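Local coordinates for protein fatty acyl CoA synthetase FADD13 (FATTY-ACYL-CoA SYNTHETASE) (Mycobacterium tuberculosis, PDB 3R44) that is a fatty acyl-CoA synthetase of the AMP-binding (ANL) enzyme family, with a large N-terminal part and a smaller C-terminal domain, at residues R23-A26 with T27-P30; V265-I268 with L269-R273. All blocks are in the same frame, centred on the assembly; numbering follows the deposited sequence.

Interactions 1 and 2 are both local contacts within single helices, one at the C-terminal end of helix 18-28 and the other at the N-terminal start of helix 266-274. Their centres are 35 Å apart and their nearest atoms about 25 Å apart, so they do not meet. Interaction 1 is at the surface, its centre 28 Å from the centre of the chain; interaction 2, at 17 Å, is more enclosed. All four segments belong to the large AMP-binding part of the enzyme. The bound histidine is near interaction 1, about 6 Å from the side chain of Q24, whose neighbour M15 belongs to that ligand pocket.

Interaction 1 (R23-A26 with T27-P30); sequences RQRA and TVSP
R25 runs forward along its own helix to S29, one turn on: NH1 donates to S29 OG at 2.7 Å, with the oxygen only 2° out of the guanidinium plane. The N-H...O angle of 146° shows that the bond is somewhat bent even so. CG stands anti to the backbone N (chi1 173°), and the bends at chi2 and chi3 then carry the chain toward S29, with CD 3.6 Å from the same OG. The other two guanidinium nitrogens are also used: NE donates to A233 O and NH2 to M234 O, so that three bonds restrain the group's orientation. V28 CG1 lies obliquely to the guanidinium, in van der Waals contact 3.7 Å from R25 NH1.

The R25-S29 pair belongs to the C-terminal end of helix 18-28, where S29 is the first residue to leave helical backbone angles. S29 N still bonds to R25 O at 2.9 Å. One residue earlier, Q24 O accepts from both V28 N (i to i+4) and T27 N (i to i+3), the latter from above its carbonyl plane. T27 uses its side chain as well: OG1 donates to R23 O at 2.9 Å, the donor tilted from the carbonyl plane. After S29 the chain turns, and P30 lays its CB 3.2 Å from A26 O.

Farther out, S29 OG has a weak hydrogen bond with Y210 OH. On the side of helix 46-62, R23 and A26 touch N50, R25 touches Y46, and the backbone of P30 is hydrogen-bonded to A47.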
loop_
_atom_site.group_PDB
_atom_site.type_symbol
_atom_site.label_atom_id
_atom_site.label_comp_id
_atom_site.label_asym_id
_atom_site.label_seq_id
_atom_site.Cartn_x
_atom_site.Cartn_y
_atom_site.Cartn_z
ATOM N N ARG A 23 -3.735 -23.817 -6.630
ATOM C CA ARG A 23 -3.997 -25.137 -7.219
ATOM C C ARG A 23 -5.483 -25.489 -7.149
ATOM O O ARG A 23 -6.040 -26.051 -8.075
ATOM C CB ARG A 23 -3.132 -26.219 -6.581
ATOM C CG ARG A 23 -3.293 -27.514 -7.253
ATOM C CD ARG A 23 -2.953 -28.628 -6.327
ATOM N NE ARG A 23 -2.836 -29.892 -7.081
ATOM C CZ ARG A 23 -3.778 -30.824 -7.150
ATOM N NH1 ARG A 23 -4.947 -30.661 -6.513
ATOM N NH2 ARG A 23 -3.541 -31.941 -7.848
ATOM N N GLN A 24 -6.125 -25.125 -6.059
ATOM C CA GLN A 24 -7.549 -25.389 -5.882
ATOM C C GLN A 24 -8.367 -24.540 -6.851
ATOM O O GLN A 24 -9.310 -25.048 -7.454
ATOM C CB GLN A 24 -7.960 -25.165 -4.456
ATOM C CG GLN A 24 -7.410 -26.225 -3.526
ATOM C CD GLN A 24 -7.690 -25.955 -2.075
ATOM O OE1 GLN A 24 -7.834 -24.820 -1.664
ATOM N NE2 GLN A 24 -7.766 -27.020 -1.280
ATOM N N ARG A 25 -7.945 -23.294 -7.099
ATOM C CA ARG A 25 -8.659 -22.447 -8.109
ATOM C C ARG A 25 -8.451 -23.051 -9.485
ATOM O O ARG A 25 -9.387 -23.127 -10.281
ATOM C CB ARG A 25 -8.241 -20.996 -8.033
ATOM C CG ARG A 25 -8.811 -20.129 -9.150
ATOM C CD ARG A 25 -10.304 -20.149 -9.342
ATOM N NE ARG A 25 -11.000 -19.654 -8.194
ATOM C CZ ARG A 25 -12.290 -19.775 -8.008
ATOM N NH1 ARG A 25 -13.022 -20.403 -8.902
ATOM N NH2 ARG A 25 -12.851 -19.282 -6.917
ATOM N N ALA A 26 -7.261 -23.635 -9.710
ATOM C CA ALA A 26 -7.000 -24.284 -10.965
ATOM C C ALA A 26 -7.786 -25.604 -11.104
ATOM O O ALA A 26 -7.871 -26.160 -12.179
ATOM C CB ALA A 26 -5.531 -24.537 -11.190
ATOM N N THR A 27 -8.318 -26.113 -10.021
ATOM C CA THR A 27 -9.158 -27.319 -10.085
ATOM C C THR A 27 -10.676 -26.968 -10.284
ATOM O O THR A 27 -11.399 -27.666 -10.983
ATOM C CB THR A 27 -8.886 -28.188 -8.819
ATOM O OG1 THR A 27 -7.476 -28.441 -8.676
ATOM C CG2 THR A 27 -9.643 -29.534 -8.821
ATOM N N VAL A 28 -11.164 -25.935 -9.614
ATOM C CA VAL A 28 -12.552 -25.473 -9.776
ATOM C C VAL A 28 -12.733 -24.899 -11.171
ATOM O O VAL A 28 -13.767 -25.114 -11.823
ATOM C CB VAL A 28 -12.857 -24.357 -8.757
ATOM C CG1 VAL A 28 -14.269 -23.834 -8.898
ATOM C CG2 VAL A 28 -12.629 -24.843 -7.329
ATOM N N SER A 29 -11.731 -24.143 -11.623
ATOM C CA SER A 29 -11.865 -23.291 -12.808
ATOM C C SER A 29 -10.627 -23.348 -13.654
ATOM O O SER A 29 -10.043 -22.319 -13.848
ATOM C CB SER A 29 -11.972 -21.814 -12.408
ATOM O OG SER A 29 -12.853 -21.619 -11.355
ATOM N N PRO A 30 -10.242 -24.510 -14.166
ATOM C CA PRO A 30 -8.945 -24.658 -14.822
ATOM C C PRO A 30 -8.816 -23.820 -16.074
ATOM O O PRO A 30 -7.729 -23.355 -16.412
ATOM C CB PRO A 30 -8.891 -26.154 -15.196
ATOM C CG PRO A 30 -10.219 -26.682 -14.998
ATOM C CD PRO A 30 -10.879 -25.819 -13.962
#

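Interaction 2 (V265-I268 with L269-R273); sequences VPAI and LNFMR
L269 N donates to V265 O at 3.1 Å, the first of four successive i to i+4 backbone bonds joining the two segments. N270 N follows to P266 O and F271 N to A267 O, the latter at 2.8 Å with an N-H...O angle of 165°. M272 N closes the series on I268 O at 3.0 Å, a more bent bond at 150°. The carbonyl oxygens of V265 to I268 thus each have an amide donor one turn on.

V265 occupies the N-cap of helix 266-274, directly after strand 261-264 of the large mixed sheet. With helix 276-280, this helix lies in the beta-alpha-beta crossover from that strand to its parallel neighbour 288-291. P266, the first helical residue, has no amide hydrogen to offer, and its place in the first turn asks for none.

Side chains crowd round the same oxygens. The F271 ring sits obliquely to A267 O, with CD2 at 3.1 Å, while its CE2 meets A267 CB. M272 runs alongside I268, both pointing the same way: CG passes 3.2 Å from I268 O and SD reaches I268 CG2 at 3.5 Å. Both side chains contribute: I268 has CG2 anti to its backbone N, and M272 has CG anti to its carbonyl carbon with chi2 extended (177°), which carries SD to CG2.

Farther along, two carbonyls are satisfied by other helices: L269 O accepts from Y304 OH of helix 298-306, and M272 O from W251 NE1 of helix 247-256. L269 and M272 both pack on F289 of strand 288-291.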
loop_
_atom_site.group_PDB
_atom_site.type_symbol
_atom_site.label_atom_id
_atom_site.label_comp_id
_atom_site.label_asym_id
_atom_site.label_seq_id
_atom_site.Cartn_x
_atom_site.Cartn_y
_atom_site.Cartn_z
ATOM N N VAL A 265 -5.382 4.954 -7.996
ATOM C CA VAL A 265 -5.179 5.983 -6.966
ATOM C C VAL A 265 -5.769 7.273 -7.563
ATOM O O VAL A 265 -6.056 7.326 -8.779
ATOM C CB VAL A 265 -3.679 6.181 -6.641
ATOM C CG1 VAL A 265 -3.064 4.921 -5.939
ATOM C CG2 VAL A 265 -2.922 6.583 -7.940
ATOM N N PRO A 266 -6.031 8.284 -6.721
ATOM C CA PRO A 266 -6.733 9.464 -7.203
ATOM C C PRO A 266 -6.044 10.108 -8.394
ATOM O O PRO A 266 -6.751 10.503 -9.330
ATOM C CB PRO A 266 -6.769 10.352 -5.951
ATOM C CG PRO A 266 -6.954 9.364 -4.903
ATOM C CD PRO A 266 -5.987 8.295 -5.253
ATOM N N ALA A 267 -4.703 10.169 -8.415
ATOM C CA ALA A 267 -4.013 10.792 -9.585
ATOM C C ALA A 267 -4.398 10.094 -10.879
ATOM O O ALA A 267 -4.601 10.750 -11.909
ATOM C CB ALA A 267 -2.443 10.791 -9.439
ATOM N N ILE A 268 -4.419 8.766 -10.840
ATOM C CA ILE A 268 -4.720 7.915 -12.006
ATOM C C ILE A 268 -6.111 8.216 -12.490
ATOM O O ILE A 268 -6.300 8.398 -13.670
ATOM C CB ILE A 268 -4.580 6.373 -11.706
ATOM C CG1 ILE A 268 -3.144 5.945 -11.826
ATOM C CG2 ILE A 268 -5.453 5.454 -12.667
ATOM C CD1 ILE A 268 -2.905 4.466 -11.384
ATOM N N LEU A 269 -7.084 8.267 -11.568
ATOM C CA LEU A 269 -8.426 8.512 -11.956
ATOM C C LEU A 269 -8.607 9.937 -12.500
ATOM O O LEU A 269 -9.420 10.156 -13.387
ATOM C CB LEU A 269 -9.374 8.319 -10.791
ATOM C CG LEU A 269 -9.498 6.840 -10.329
ATOM C CD1 LEU A 269 -10.735 6.723 -9.532
ATOM C CD2 LEU A 269 -9.541 5.869 -11.531
ATOM N N ASN A 270 -7.859 10.885 -11.950
ATOM C CA ASN A 270 -7.858 12.222 -12.478
ATOM C C ASN A 270 -7.285 12.261 -13.896
ATOM O O ASN A 270 -7.899 12.857 -14.821
ATOM C CB ASN A 270 -7.056 13.122 -11.555
ATOM C CG ASN A 270 -7.228 14.558 -11.886
ATOM O OD1 ASN A 270 -6.231 15.321 -11.975
ATOM N ND2 ASN A 270 -8.484 14.970 -12.107
ATOM N N PHE A 271 -6.137 11.624 -14.133
ATOM C CA PHE A 271 -5.624 11.631 -15.498
ATOM C C PHE A 271 -6.544 10.964 -16.488
ATOM O O PHE A 271 -6.698 11.449 -17.620
ATOM C CB PHE A 271 -4.223 11.030 -15.558
ATOM C CG PHE A 271 -3.221 11.822 -14.773
ATOM C CD1 PHE A 271 -3.191 13.211 -14.881
ATOM C CD2 PHE A 271 -2.287 11.191 -13.960
ATOM C CE1 PHE A 271 -2.241 13.960 -14.179
ATOM C CE2 PHE A 271 -1.352 11.956 -13.241
ATOM C CZ PHE A 271 -1.332 13.301 -13.351
ATOM N N MET A 272 -7.198 9.894 -16.051
ATOM C CA MET A 272 -8.065 9.084 -16.890
ATOM C C MET A 272 -9.310 9.875 -17.315
ATOM O O MET A 272 -9.924 9.593 -18.368
ATOM C CB MET A 272 -8.446 7.786 -16.172
ATOM C CG MET A 272 -7.289 6.813 -16.228
ATOM S SD MET A 272 -7.646 5.315 -15.347
ATOM C CE MET A 272 -9.046 4.592 -16.084
ATOM N N ARG A 273 -9.650 10.877 -16.513
ATOM C CA ARG A 273 -10.773 11.755 -16.812
ATOM C C ARG A 273 -10.395 12.789 -17.877
ATOM O O ARG A 273 -11.271 13.340 -18.553
ATOM C CB ARG A 273 -11.248 12.428 -15.523
ATOM C CG ARG A 273 -12.482 13.238 -15.675
ATOM C CD ARG A 273 -12.221 14.681 -15.403
ATOM N NE ARG A 273 -13.409 15.511 -15.598
ATOM C CZ ARG A 273 -14.028 15.697 -16.753
ATOM N NH1 ARG A 273 -13.624 15.075 -17.849
ATOM N NH2 ARG A 273 -15.092 16.490 -16.791
#